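Local coordinates for protein arginyl-tRNA synthetase (PDB 3FNR) that catalyses the ATP-dependent attachment of L-arginine to tRNA(Arg), releasing AMP and diphosphate, at residues T6-L11 with N375-A380; F55-T60 with A307-F312; L139-K144 with S167-Y172; E180-K183 with G187-E190. The protein carries 1 engineered substitution. All blocks are in the same frame, centred on the assembly; numbering follows the deposited sequence. Where two conformers were deposited one is given.

Contact 1: T6-L11 with N375-A380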
# COMPACT_ATOMS: atom_id res chain seq x y z
N THR A 6 2.21 4.60 -39.35
CA THR A 6 3.26 3.61 -39.62
C THR A 6 4.11 3.36 -38.38
O THR A 6 4.38 2.21 -38.03
CB THR A 6 4.19 4.04 -40.79
OG1 THR A 6 3.40 4.42 -41.92
CG2 THR A 6 5.13 2.89 -41.20
N PHE A 7 4.50 4.45 -37.71
CA PHE A 7 5.34 4.39 -36.51
C PHE A 7 4.58 3.76 -35.35
O PHE A 7 5.04 2.78 -34.76
CB PHE A 7 5.85 5.78 -36.14
CG PHE A 7 6.76 5.80 -34.93
CD1 PHE A 7 8.07 5.32 -35.02
CD2 PHE A 7 6.31 6.29 -33.70
CE1 PHE A 7 8.92 5.33 -33.90
CE2 PHE A 7 7.15 6.31 -32.58
CZ PHE A 7 8.46 5.82 -32.68
N LEU A 8 3.40 4.30 -35.05
CA LEU A 8 2.53 3.75 -34.01
C LEU A 8 2.17 2.28 -34.22
O LEU A 8 2.08 1.51 -33.25
CB LEU A 8 1.26 4.59 -33.88
CG LEU A 8 1.35 6.05 -33.42
CD1 LEU A 8 -0.01 6.71 -33.54
CD2 LEU A 8 1.87 6.18 -31.98
N ASN A 9 1.97 1.88 -35.48
CA ASN A 9 1.71 0.47 -35.80
C ASN A 9 2.90 -0.41 -35.43
O ASN A 9 2.72 -1.51 -34.92
CB ASN A 9 1.38 0.29 -37.28
CG ASN A 9 0.99 -1.14 -37.61
OD1 ASN A 9 0.09 -1.72 -37.01
ND2 ASN A 9 1.68 -1.71 -38.59
N GLU A 10 4.11 0.08 -35.68
CA GLU A 10 5.32 -0.66 -35.30
C GLU A 10 5.41 -0.84 -33.79
O GLU A 10 5.70 -1.94 -33.32
CB GLU A 10 6.59 -0.01 -35.87
CG GLU A 10 6.87 -0.38 -37.34
CD GLU A 10 6.57 -1.84 -37.67
OE1 GLU A 10 7.24 -2.74 -37.10
OE2 GLU A 10 5.67 -2.09 -38.50
N LEU A 11 5.11 0.23 -33.05
CA LEU A 11 5.02 0.17 -31.59
C LEU A 11 3.92 -0.80 -31.13
O LEU A 11 4.11 -1.54 -30.16
CB LEU A 11 4.77 1.56 -30.99
CG LEU A 11 5.90 2.60 -31.07
CD1 LEU A 11 5.53 3.82 -30.24
CD2 LEU A 11 7.25 2.04 -30.61
N ASN A 375 -6.09 8.71 -32.12
CA ASN A 375 -5.99 9.24 -30.75
C ASN A 375 -6.02 8.12 -29.72
O ASN A 375 -5.22 8.12 -28.78
CB ASN A 375 -7.14 10.21 -30.44
CG ASN A 375 -7.03 11.52 -31.19
OD1 ASN A 375 -5.99 11.86 -31.77
ND2 ASN A 375 -8.11 12.29 -31.18
N LEU A 376 -6.93 7.18 -29.91
CA LEU A 376 -7.11 6.06 -28.99
C LEU A 376 -5.92 5.13 -29.04
O LEU A 376 -5.51 4.60 -28.01
CB LEU A 376 -8.40 5.31 -29.31
CG LEU A 376 -8.91 4.24 -28.34
CD1 LEU A 376 -9.22 4.82 -26.97
CD2 LEU A 376 -10.14 3.58 -28.93
N LEU A 377 -5.36 4.95 -30.24
CA LEU A 377 -4.13 4.20 -30.43
C LEU A 377 -2.97 4.87 -29.69
O LEU A 377 -2.26 4.20 -28.94
CB LEU A 377 -3.81 4.10 -31.93
CG LEU A 377 -2.45 3.57 -32.41
CD1 LEU A 377 -2.22 2.14 -31.98
CD2 LEU A 377 -2.36 3.68 -33.93
N PHE A 378 -2.81 6.18 -29.89
CA PHE A 378 -1.80 6.94 -29.17
C PHE A 378 -1.97 6.79 -27.67
O PHE A 378 -1.00 6.53 -26.96
CB PHE A 378 -1.83 8.43 -29.53
CG PHE A 378 -0.81 9.24 -28.75
CD1 PHE A 378 0.52 9.28 -29.16
CD2 PHE A 378 -1.19 9.95 -27.61
CE1 PHE A 378 1.47 10.02 -28.44
CE2 PHE A 378 -0.25 10.69 -26.88
CZ PHE A 378 1.08 10.72 -27.30
N GLU A 379 -3.21 6.95 -27.21
CA GLU A 379 -3.55 6.86 -25.79
C GLU A 379 -3.16 5.50 -25.23
O GLU A 379 -2.59 5.42 -24.14
CB GLU A 379 -5.05 7.13 -25.59
CG GLU A 379 -5.44 7.48 -24.15
CD GLU A 379 -6.91 7.89 -24.02
OE1 GLU A 379 -7.25 8.55 -23.01
OE2 GLU A 379 -7.71 7.58 -24.91
N ALA A 380 -3.44 4.44 -25.98
CA ALA A 380 -3.06 3.08 -25.57
C ALA A 380 -1.55 2.99 -25.36
O ALA A 380 -1.10 2.52 -24.31
CB ALA A 380 -3.53 2.04 -26.59

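Contact 2: F55-T60 with A307-F312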
# COMPACT_ATOMS: atom_id res chain seq x y z
N PHE A 55 -1.22 2.68 -1.36
CA PHE A 55 -0.20 3.51 -2.00
C PHE A 55 1.15 2.79 -2.10
O PHE A 55 1.77 2.77 -3.16
CB PHE A 55 -0.05 4.86 -1.28
CG PHE A 55 0.80 5.86 -2.03
CD1 PHE A 55 0.21 6.80 -2.88
CD2 PHE A 55 2.19 5.90 -1.86
CE1 PHE A 55 0.99 7.74 -3.56
CE2 PHE A 55 2.98 6.83 -2.55
CZ PHE A 55 2.38 7.75 -3.40
N GLY A 56 1.60 2.18 -1.00
CA GLY A 56 2.92 1.55 -0.97
C GLY A 56 3.05 0.33 -1.86
O GLY A 56 4.10 0.10 -2.47
N ASP A 57 1.98 -0.45 -1.94
CA ASP A 57 2.03 -1.66 -2.75
C ASP A 57 1.99 -1.29 -4.23
O ASP A 57 2.70 -1.89 -5.04
CB ASP A 57 0.88 -2.61 -2.43
CG ASP A 57 1.01 -3.93 -3.16
OD1 ASP A 57 0.12 -4.26 -3.96
OD2 ASP A 57 2.05 -4.61 -2.97
N THR A 58 1.19 -0.28 -4.56
CA THR A 58 1.13 0.18 -5.94
C THR A 58 2.49 0.76 -6.32
O THR A 58 3.05 0.38 -7.34
CB THR A 58 -0.02 1.18 -6.17
OG1 THR A 58 -1.24 0.62 -5.67
CG2 THR A 58 -0.20 1.46 -7.64
N LEU A 59 3.04 1.62 -5.47
CA LEU A 59 4.41 2.15 -5.66
C LEU A 59 5.43 1.03 -5.92
O LEU A 59 6.23 1.11 -6.86
CB LEU A 59 4.87 2.92 -4.42
CG LEU A 59 5.57 4.29 -4.50
CD1 LEU A 59 6.62 4.35 -3.42
CD2 LEU A 59 6.18 4.63 -5.86
N THR A 60 5.39 -0.00 -5.08
CA THR A 60 6.26 -1.16 -5.20
C THR A 60 6.11 -1.86 -6.55
O THR A 60 7.10 -2.07 -7.25
CB THR A 60 6.00 -2.18 -4.08
OG1 THR A 60 6.09 -1.51 -2.82
CG2 THR A 60 7.03 -3.28 -4.12
N ALA A 307 -12.15 -2.28 -5.64
CA ALA A 307 -12.69 -0.99 -5.25
C ALA A 307 -11.78 -0.30 -4.25
O ALA A 307 -11.51 0.89 -4.40
CB ALA A 307 -14.09 -1.15 -4.68
N LEU A 308 -11.28 -1.04 -3.26
CA LEU A 308 -10.32 -0.50 -2.28
C LEU A 308 -9.06 -0.00 -2.97
O LEU A 308 -8.60 1.11 -2.72
CB LEU A 308 -9.94 -1.55 -1.22
CG LEU A 308 -9.18 -0.96 -0.03
CD1 LEU A 308 -10.10 -0.73 1.15
CD2 LEU A 308 -8.04 -1.87 0.39
N ARG A 309 -8.53 -0.84 -3.87
CA ARG A 309 -7.33 -0.52 -4.59
C ARG A 309 -7.52 0.70 -5.50
O ARG A 309 -6.56 1.41 -5.79
CB ARG A 309 -6.85 -1.72 -5.40
CG ARG A 309 -6.36 -2.94 -4.58
CD ARG A 309 -5.24 -2.60 -3.60
NE ARG A 309 -4.02 -2.14 -4.27
CZ ARG A 309 -2.90 -2.84 -4.38
NH1 ARG A 309 -2.81 -4.06 -3.87
NH2 ARG A 309 -1.85 -2.32 -5.01
N TYR A 310 -8.75 0.94 -5.95
CA TYR A 310 -9.03 2.08 -6.81
C TYR A 310 -9.20 3.35 -5.99
O TYR A 310 -8.49 4.34 -6.22
CB TYR A 310 -10.26 1.86 -7.69
CG TYR A 310 -10.40 2.95 -8.74
CD1 TYR A 310 -11.01 4.19 -8.45
CD2 TYR A 310 -9.87 2.78 -10.02
CE1 TYR A 310 -11.10 5.20 -9.40
CE2 TYR A 310 -9.95 3.78 -10.98
CZ TYR A 310 -10.56 4.99 -10.67
OH TYR A 310 -10.64 5.96 -11.64
N ILE A 311 -10.15 3.32 -5.07
CA ILE A 311 -10.56 4.46 -4.28
C ILE A 311 -9.37 5.05 -3.55
O ILE A 311 -9.15 6.26 -3.60
CB ILE A 311 -11.65 4.06 -3.26
CG1 ILE A 311 -12.96 3.73 -3.99
CG2 ILE A 311 -11.91 5.17 -2.25
CD1 ILE A 311 -13.92 2.89 -3.15
N PHE A 312 -8.57 4.19 -2.92
CA PHE A 312 -7.47 4.66 -2.07
C PHE A 312 -6.24 5.17 -2.83
O PHE A 312 -5.31 5.70 -2.23
CB PHE A 312 -7.13 3.62 -1.00
CG PHE A 312 -8.11 3.59 0.14
CD1 PHE A 312 -7.88 4.35 1.28
CD2 PHE A 312 -9.29 2.86 0.06
CE1 PHE A 312 -8.79 4.36 2.34
CE2 PHE A 312 -10.21 2.87 1.11
CZ PHE A 312 -9.95 3.62 2.25
O HOH W 1 -3.88 0.29 -5.98

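Contact 3: L139-K144 with S167-Y172. With SO4 (sulfate ion), chain E.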
# COMPACT_ATOMS: atom_id res chain seq x y z
N LEU A 139 1.47 -15.35 26.94
CA LEU A 139 0.21 -15.25 26.20
C LEU A 139 0.35 -14.19 25.10
O LEU A 139 -0.07 -14.42 23.97
CB LEU A 139 -0.94 -14.87 27.15
CG LEU A 139 -2.34 -15.49 27.04
CD1 LEU A 139 -3.34 -14.59 27.74
CD2 LEU A 139 -2.79 -15.76 25.60
N ALA A 140 0.94 -13.06 25.47
CA ALA A 140 1.21 -11.95 24.55
C ALA A 140 2.11 -12.33 23.38
O ALA A 140 1.84 -11.90 22.26
CB ALA A 140 1.78 -10.77 25.30
N ASP A 141 3.15 -13.12 23.63
CA ASP A 141 4.04 -13.61 22.57
C ASP A 141 3.31 -14.49 21.56
O ASP A 141 3.50 -14.34 20.34
CB ASP A 141 5.22 -14.40 23.16
CG ASP A 141 6.23 -13.52 23.87
OD1 ASP A 141 6.21 -12.28 23.69
OD2 ASP A 141 7.06 -14.08 24.63
N TRP A 142 2.48 -15.40 22.08
CA TRP A 142 1.65 -16.28 21.27
C TRP A 142 0.61 -15.47 20.50
O TRP A 142 0.34 -15.75 19.33
CB TRP A 142 0.94 -17.31 22.15
CG TRP A 142 -0.10 -18.15 21.43
CD1 TRP A 142 0.12 -19.30 20.73
CD2 TRP A 142 -1.51 -17.90 21.35
NE1 TRP A 142 -1.06 -19.78 20.21
CE2 TRP A 142 -2.08 -18.94 20.58
CE3 TRP A 142 -2.35 -16.89 21.86
CZ2 TRP A 142 -3.45 -19.00 20.29
CZ3 TRP A 142 -3.71 -16.95 21.57
CH2 TRP A 142 -4.24 -18.00 20.80
N ALA A 143 0.04 -14.48 21.18
CA ALA A 143 -1.02 -13.64 20.63
C ALA A 143 -0.53 -12.75 19.51
O ALA A 143 -1.15 -12.70 18.45
CB ALA A 143 -1.63 -12.81 21.71
N LYS A 144 0.59 -12.05 19.75
CA LYS A 144 1.13 -11.09 18.78
C LYS A 144 1.53 -11.79 17.49
O LYS A 144 1.48 -11.18 16.41
CB LYS A 144 2.29 -10.27 19.37
CG LYS A 144 3.61 -11.01 19.59
CD LYS A 144 4.62 -10.79 18.46
CE LYS A 144 6.01 -11.26 18.86
NZ LYS A 144 6.19 -12.73 18.81
N SER A 167 11.63 -7.41 13.63
CA SER A 167 11.23 -7.30 15.03
C SER A 167 11.98 -6.18 15.76
O SER A 167 13.18 -6.02 15.61
CB SER A 167 11.46 -8.64 15.74
OG SER A 167 11.23 -8.52 17.13
N GLU A 168 11.23 -5.42 16.55
CA GLU A 168 11.76 -4.43 17.49
C GLU A 168 12.76 -5.07 18.46
O GLU A 168 13.82 -4.51 18.74
CB GLU A 168 10.60 -3.77 18.26
CG GLU A 168 11.01 -2.77 19.35
CD GLU A 168 9.82 -2.06 19.99
OE1 GLU A 168 10.01 -0.93 20.50
OE2 GLU A 168 8.70 -2.61 19.98
N ARG A 169 12.41 -6.27 18.93
CA ARG A 169 13.22 -7.03 19.89
C ARG A 169 14.63 -7.37 19.40
O ARG A 169 15.54 -7.52 20.21
CB ARG A 169 12.50 -8.30 20.34
CG ARG A 169 11.40 -8.06 21.36
CD ARG A 169 11.15 -9.29 22.23
NE ARG A 169 10.13 -10.19 21.69
CZ ARG A 169 8.95 -10.41 22.26
NH1 ARG A 169 8.61 -9.80 23.39
NH2 ARG A 169 8.09 -11.25 21.69
N SER A 170 14.82 -7.46 18.09
CA SER A 170 16.15 -7.75 17.54
C SER A 170 17.07 -6.52 17.49
O SER A 170 18.19 -6.61 16.98
CB SER A 170 16.03 -8.40 16.16
OG SER A 170 15.74 -7.46 15.15
N TYR A 171 16.61 -5.39 18.03
CA TYR A 171 17.39 -4.15 18.08
C TYR A 171 17.78 -3.68 19.48
O TYR A 171 18.19 -2.53 19.66
CB TYR A 171 16.62 -3.03 17.37
CG TYR A 171 16.54 -3.20 15.87
CD1 TYR A 171 15.40 -3.73 15.27
CD2 TYR A 171 17.62 -2.85 15.04
CE1 TYR A 171 15.32 -3.89 13.89
CE2 TYR A 171 17.55 -3.00 13.66
CZ TYR A 171 16.39 -3.53 13.09
OH TYR A 171 16.31 -3.70 11.74
N TYR A 172 17.65 -4.56 20.48
CA TYR A 172 18.02 -4.22 21.86
C TYR A 172 19.54 -4.16 22.02
O TYR A 172 20.06 -3.34 22.78
CB TYR A 172 17.42 -5.20 22.86
CG TYR A 172 15.97 -4.95 23.21
CD1 TYR A 172 15.15 -5.99 23.66
CD2 TYR A 172 15.40 -3.68 23.11
CE1 TYR A 172 13.83 -5.78 23.99
CE2 TYR A 172 14.08 -3.45 23.43
CZ TYR A 172 13.30 -4.51 23.87
OH TYR A 172 11.99 -4.29 24.20
S SO4 E . 11.17 -7.63 25.80
O1 SO4 E . 12.42 -8.19 26.33
O2 SO4 E . 10.25 -8.72 25.50
O3 SO4 E . 10.57 -6.73 26.79
O4 SO4 E . 11.46 -6.89 24.58

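Contact 4: E180-K183 with G187-E190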
# COMPACT_ATOMS: atom_id res chain seq x y z
N GLU A 180 27.03 5.46 20.27
CA GLU A 180 28.41 5.68 19.88
C GLU A 180 28.56 6.48 18.59
O GLU A 180 29.30 7.47 18.56
CB GLU A 180 29.17 4.35 19.81
CG GLU A 180 29.59 3.85 21.18
CD GLU A 180 30.61 4.78 21.83
OE1 GLU A 180 30.21 5.68 22.61
OE2 GLU A 180 31.82 4.62 21.55
N SER A 181 27.83 6.07 17.55
CA SER A 181 27.89 6.75 16.25
C SER A 181 27.39 8.18 16.36
O SER A 181 27.98 9.09 15.78
CB SER A 181 27.10 5.97 15.20
OG SER A 181 27.12 6.63 13.94
N LEU A 182 26.32 8.38 17.13
CA LEU A 182 25.80 9.71 17.46
C LEU A 182 26.83 10.59 18.17
O LEU A 182 26.92 11.79 17.89
CB LEU A 182 24.55 9.58 18.33
CG LEU A 182 23.10 9.84 17.90
CD1 LEU A 182 22.87 9.89 16.39
CD2 LEU A 182 22.17 8.83 18.56
N LYS A 183 27.60 10.01 19.09
CA LYS A 183 28.64 10.76 19.80
C LYS A 183 29.81 11.11 18.89
O LYS A 183 30.36 12.21 18.99
CB LYS A 183 29.14 10.02 21.05
CG LYS A 183 29.75 10.96 22.08
CD LYS A 183 30.77 10.27 22.96
CE LYS A 183 31.68 11.29 23.66
NZ LYS A 183 30.94 12.16 24.63
N GLY A 187 26.36 14.34 18.38
CA GLY A 187 24.92 14.46 18.34
C GLY A 187 24.21 14.24 19.65
O GLY A 187 23.00 14.45 19.74
N ILE A 188 24.94 13.79 20.66
CA ILE A 188 24.34 13.50 21.96
C ILE A 188 25.06 14.18 23.11
O ILE A 188 26.26 14.46 23.01
CB ILE A 188 24.23 11.98 22.26
CG1 ILE A 188 25.59 11.29 22.14
CG2 ILE A 188 23.15 11.33 21.39
CD1 ILE A 188 25.64 9.90 22.73
N TYR A 189 24.32 14.43 24.19
CA TYR A 189 24.86 15.03 25.40
C TYR A 189 24.01 14.64 26.60
O TYR A 189 22.83 14.34 26.46
CB TYR A 189 24.92 16.56 25.27
CG TYR A 189 23.58 17.25 25.13
CD1 TYR A 189 22.84 17.63 26.26
CD2 TYR A 189 23.05 17.54 23.87
CE1 TYR A 189 21.61 18.26 26.14
CE2 TYR A 189 21.81 18.18 23.74
CZ TYR A 189 21.11 18.54 24.88
OH TYR A 189 19.90 19.17 24.78
N GLU A 190 24.61 14.69 27.79
CA GLU A 190 23.90 14.42 29.04
C GLU A 190 23.41 15.73 29.66
O GLU A 190 24.14 16.73 29.68
CB GLU A 190 24.79 13.65 30.03
CG GLU A 190 24.10 13.18 31.34
CD GLU A 190 24.04 14.26 32.44
OE1 GLU A 190 23.11 14.22 33.28
OE2 GLU A 190 24.91 15.16 32.46

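Contact 1: T6-L11 with N375-A380
Leu8 lays its CB and CD1 against the CD2 branch of Leu377. This is helix-to-helix packing by leucines: helix 5-17, close to the start of the chain, rests on helix 371-381 of the DALR anticodon-binding domain. Leu8 CB approaches Leu377 CD2 to 3.7 Å, and Leu8 CD1 lies 3.9 Å from the same methyl, while Leu377 CG backs both contacts. The two side chains meet at a slant. Leu377 carries its CG opposite the backbone N (chi1 170°), which, with chi2 near 62°, brings CD2 to Leu8. The backbones stay well apart, with Leu8 CA 7.2 Å from Phe378 CA, so side chains alone make the join. Beyond Leu377, Leu431 and Leu434 of helix 425-445 pack on it, and Val374 and Leu381 also touch Leu8. The polar neighbour Asn9 turns from this apolar seam, and its OD1 accepts a hydrogen bond from Lys430. Phe378, largely exposed, closes one border of the contact: Leu8 CD2 sits at the edge of its ring, near the ring plane, 4.4 Å from CD1 of Phe378.

Contact 2: F55-T60 with A307-F312
Asp57 OD1 is gripped by both terminal nitrogens of Arg309, a salt bridge buried in the class I catalytic domain. NH1 of Arg309 reaches Asp57 OD1 at 2.9 Å and NH2 reaches the same oxygen at 3.0 Å, end-on, with N-H...O angles near 138°. The oxygen is met on its anti side, and the carboxylate and guanidinium planes stand 72° apart. Both nitrogens close on one oxygen, unlike a flat bidentate pair. NH2 of Arg309 also donates to Thr58 OG1 at 3.1 Å, close to the guanidinium plane. Bends at chi2 and chi3 curl the arginine chain so that its end reaches across to helix 50-65. By contrast, direct contact gives way to water 1 at the NE edge, in the guanidinium plane; it donates to Thr58 OG1 (2.7 Å) and Arg309 O and accepts from Arg309 NE. Asp57 OD1 also forms a salt bridge with Arg61, and Thr58 OG1 gives its own proton to Val54 O. The contact ties helix 50-65, which directly follows the HIGH motif, to helix 305-311. Arg309 NH1 extends the tie to Ala158 O, and strand 69-76 packs against Leu59 and Thr60.

Contact 3: L139-K144 with S167-Y172
Asp141 and Arg169 meet in a salt bridge, with Arg169 NH2 donating to Asp141 OD1 at 2.9 Å. The donor arrives from above the carboxylate plane, 63° out of it, the two flat groups stand 86° apart, and one nitrogen makes the link, not a side-by-side pair. The other terminal nitrogen, Arg169 NH1, hydrogen bonds O2 of a sulfate, probably from the crystallisation liquor, also at 2.9 Å. One conformer of Tyr172 may bring its OH to O4 of the same ion, but the fit is doubtful, its CE1 being too close to that oxygen. Arg169 thus bridges a carboxylate and a bound anion, both near its guanidinium plane. On the helix side, Lys144 CE comes within 3.5 Å of Arg169 NH2, approaching from the opposite direction, and Lys144 NZ is 3.8 Å from Arg169 NH2. The Asp141 carboxylate, bonded to Arg169, probably offsets these like charges; the Lys144 side chain also touches Asp78. Lys144 takes the cramped rotamer with CG between N and C (chi1 72°), and its bent chain folds back to a weak bond from NZ to Asp141 O. The next shell fixes the loop that carries Arg169: Ser170 OG donates to Ser167 O, Ser167 OG pairs with Asp78 OD2, and Glu168 OE2 accepts from Ala79 N. The contact therefore joins helix 136-157 to the turn between strand 165-167, an end strand of the central sheet beside strand 69-76, and helix 175-184, with helix 80-98 packed against Asp141 and Glu168.

Contact 4: E180-K183 with G187-E190
Leu182 and Lys183, near the end of helix 175-184, meet Gly187 and Ile188 where the chain turns back into strand 188-191. The helix-to-strand connection is tight, with three residues between the two segments. Ahead of the touching residues, Ser181 gives its carbonyl oxygen to His185 ND1. Leu182 then makes two kinds of contact. Its carbonyl oxygen accepts from Gly187 N at 2.7 Å, five residues on, with an N-H...O angle of 159°; its side chain packs CB, CG and CD2 around the CG2 methyl of Ile188, with CB 3.8 Å from that methyl. Phe259 and Leu260 also touch Leu182. Lys183 follows with the aliphatic start of its chain: CB lies 3.9 Å from Ile188 CD1, and the two side chains cross at about a right angle. Ile188 can touch both neighbours because CG1 takes the position between N and C (chi1 55°), which points CG1 and CD1 at Lys183 while CG2 faces Leu182. Gly187 and Ala198 are also joined by backbone hydrogen bonding, leading into the antiparallel sheet. One short, nearly straight amide bond closes the turn, and dispersion contacts of a branched side chain, with no charge pairing, hold the strand's first residue against the helix.

In the fold
Contact 2 lies nearest the middle of the chain, wholly buried, and is almost entirely polar: a charged fork plus one water. Contact 1, about 28 Å away between centres, is also mostly buried but apolar, joining the N-terminal helix to the anticodon-binding domain. Contacts 3 and 4 lie farther from the centre than contact 2, within the catalytic domain, their centres about 28 Å apart, and both are only partly buried. Contact 3 is ionic and holds a sulfate; contact 4 combines a backbone bond with aliphatic packing. The two follow one another along the chain, the loop of contact 3 running into helix 175-184, which supplies contact 4. Contacts 1 and 2 close long loops that enclose both.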